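Local structure of uncharacterized protein (3KOP) at residues Ile24-Glu29 and Cys35-Leu40. The protein is of unknown function but has a cyclophilin-like fold, a curled antiparallel beta sheet packed with helices. Sequence-based numbering, arbitrary orientation.
Sequences INITLE and CKALLL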
loop_
_atom_site.group_PDB
_atom_site.type_symbol
_atom_site.label_atom_id
_atom_site.label_comp_id
_atom_site.label_asym_id
_atom_site.label_seq_id
_atom_site.Cartn_x
_atom_site.Cartn_y
_atom_site.Cartn_z
ATOM N N ILE F 24 12.082 -28.318 13.179
ATOM C CA ILE F 24 13.429 -27.848 12.865
ATOM C C ILE F 24 13.930 -26.981 14.019
ATOM O O ILE F 24 13.149 -26.333 14.723
ATOM C CB ILE F 24 13.454 -27.080 11.506
ATOM C CG1 ILE F 24 12.536 -25.834 11.551
ATOM C CG2 ILE F 24 13.051 -28.041 10.364
ATOM C CD1 ILE F 24 12.673 -24.888 10.382
ATOM N N ASN F 25 15.226 -27.033 14.238
ATOM C CA ASN F 25 15.915 -26.131 15.119
ATOM C C ASN F 25 16.477 -24.965 14.325
ATOM O O ASN F 25 17.014 -25.131 13.218
ATOM C CB ASN F 25 17.036 -26.865 15.855
ATOM C CG ASN F 25 16.512 -27.811 16.890
ATOM O OD1 ASN F 25 15.506 -27.517 17.550
ATOM N ND2 ASN F 25 17.149 -28.979 17.021
ATOM N N ILE F 26 16.381 -23.786 14.916
ATOM C CA ILE F 26 16.862 -22.566 14.316
ATOM C C ILE F 26 17.780 -21.923 15.348
ATOM O O ILE F 26 17.343 -21.584 16.441
ATOM C CB ILE F 26 15.733 -21.610 13.957
ATOM C CG1 ILE F 26 14.689 -22.295 13.073
ATOM C CG2 ILE F 26 16.299 -20.375 13.261
ATOM C CD1 ILE F 26 13.367 -21.466 12.851
ATOM N N THR F 27 19.042 -21.771 14.977
ATOM C CA THR F 27 20.117 -21.504 15.930
ATOM C C THR F 27 20.974 -20.354 15.462
ATOM O O THR F 27 21.322 -20.281 14.278
ATOM C CB THR F 27 21.047 -22.753 16.080
ATOM O OG1 THR F 27 20.286 -23.887 16.528
ATOM C CG2 THR F 27 22.190 -22.476 17.084
ATOM N N LEU F 28 21.326 -19.479 16.407
ATOM C CA LEU F 28 22.366 -18.496 16.244
ATOM C C LEU F 28 23.620 -19.053 16.909
ATOM O O LEU F 28 23.653 -19.267 18.124
ATOM C CB LEU F 28 21.960 -17.157 16.876
ATOM C CG LEU F 28 20.836 -16.421 16.147
ATOM C CD1 LEU F 28 20.206 -15.323 17.027
ATOM C CD2 LEU F 28 21.345 -15.831 14.830
ATOM N N GLU F 29 24.652 -19.283 16.123
ATOM C CA GLU F 29 25.781 -20.108 16.576
ATOM C C GLU F 29 26.686 -19.390 17.544
ATOM O O GLU F 29 27.212 -20.010 18.451
ATOM C CB GLU F 29 26.642 -20.534 15.407
ATOM C CG GLU F 29 25.909 -21.234 14.284
ATOM C CD GLU F 29 25.733 -22.705 14.503
ATOM O OE1 GLU F 29 25.722 -23.160 15.666
ATOM O OE2 GLU F 29 25.612 -23.418 13.492
ATOM N N CYS F 35 15.881 -21.926 18.845
ATOM C CA CYS F 35 14.464 -22.102 19.050
ATOM C C CYS F 35 14.016 -23.278 18.166
ATOM O O CYS F 35 14.771 -23.729 17.295
ATOM C CB CYS F 35 13.713 -20.787 18.751
ATOM S SG CYS F 35 13.798 -20.289 17.052
ATOM N N LYS F 36 12.815 -23.775 18.402
ATOM C CA LYS F 36 12.287 -24.896 17.656
ATOM C C LYS F 36 11.000 -24.490 16.964
ATOM O O LYS F 36 10.169 -23.810 17.553
ATOM C CB LYS F 36 12.009 -26.102 18.562
ATOM C CG LYS F 36 11.589 -27.326 17.794
ATOM C CD LYS F 36 11.133 -28.491 18.672
ATOM C CE LYS F 36 12.254 -29.141 19.353
ATOM N NZ LYS F 36 11.823 -30.536 19.841
ATOM N N ALA F 37 10.857 -24.945 15.722
ATOM C CA ALA F 37 9.745 -24.593 14.871
ATOM C C ALA F 37 9.100 -25.839 14.311
ATOM O O ALA F 37 9.787 -26.789 13.942
ATOM C CB ALA F 37 10.217 -23.671 13.732
ATOM N N LEU F 38 7.772 -25.812 14.274
ATOM C CA LEU F 38 6.974 -26.815 13.642
ATOM C C LEU F 38 6.938 -26.541 12.164
ATOM O O LEU F 38 6.615 -25.446 11.725
ATOM C CB LEU F 38 5.564 -26.774 14.183
ATOM C CG LEU F 38 4.522 -27.591 13.454
ATOM C CD1 LEU F 38 4.786 -29.122 13.750
ATOM C CD2 LEU F 38 3.125 -27.154 13.878
ATOM N N LEU F 39 7.209 -27.580 11.389
ATOM C CA LEU F 39 7.178 -27.473 9.960
ATOM C C LEU F 39 5.737 -27.612 9.475
ATOM O O LEU F 39 5.046 -28.512 9.900
ATOM C CB LEU F 39 8.049 -28.581 9.408
ATOM C CG LEU F 39 9.062 -28.256 8.382
ATOM C CD1 LEU F 39 9.915 -27.045 8.766
ATOM C CD2 LEU F 39 9.949 -29.513 8.151
ATOM N N LEU F 40 5.292 -26.713 8.590
ATOM C CA LEU F 40 3.883 -26.624 8.217
ATOM C C LEU F 40 3.589 -27.517 6.999
ATOM O O LEU F 40 3.300 -27.040 5.888
ATOM C CB LEU F 40 3.469 -25.169 7.976
ATOM C CG LEU F 40 3.572 -24.228 9.189
ATOM C CD1 LEU F 40 3.220 -22.814 8.714
ATOM C CD2 LEU F 40 2.705 -24.672 10.432
#
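Ile24 and Ile26 pair with Ala37 and Cys35 in the antiparallel beta hairpin formed by strands 23-28 and 33-39. Two pairs of backbone hydrogen bonds join them: Ile24 N to Ala37 O and Ala37 N to Ile24 O, both 2.9 Å, then Ile26 N to Cys35 O and Cys35 N to Ile26 O. Between these rungs Asn25 and Lys36 form a non-hydrogen-bonded pair, where Lys36 CA sends a CA-H...O contact to Ile24 O at 3.4 Å. On the buried face, Ile24 puts CG1 3.8 Å from Ala37 CB, while its other branch, CG2, meets Leu39 CD1 at 3.7 Å, the two side chains crossing at about a right angle. Chi1 of 61° lodges CG1 between the backbone N and carbonyl carbon and sets CG2 beside the N; Ile24 CD1 also reaches Leu39 CD1. Cutting Ile24 back to an alanine removes both branches and is likely to leave Leu39 CD1 without its mate and a gap over Ala37 CB. Ile26 CD1 reaches the same methyl, Ala37 CB, at 3.9 Å, and Cys35 SG lies against Ile26 CB. On the other face Lys36 CB and CG lie against Asn25 OD1, the side chains crossing at a slant. Strands 178-183 and 145-157 flank the hairpin, continuing the curled antiparallel sheet of the cyclophilin-like fold.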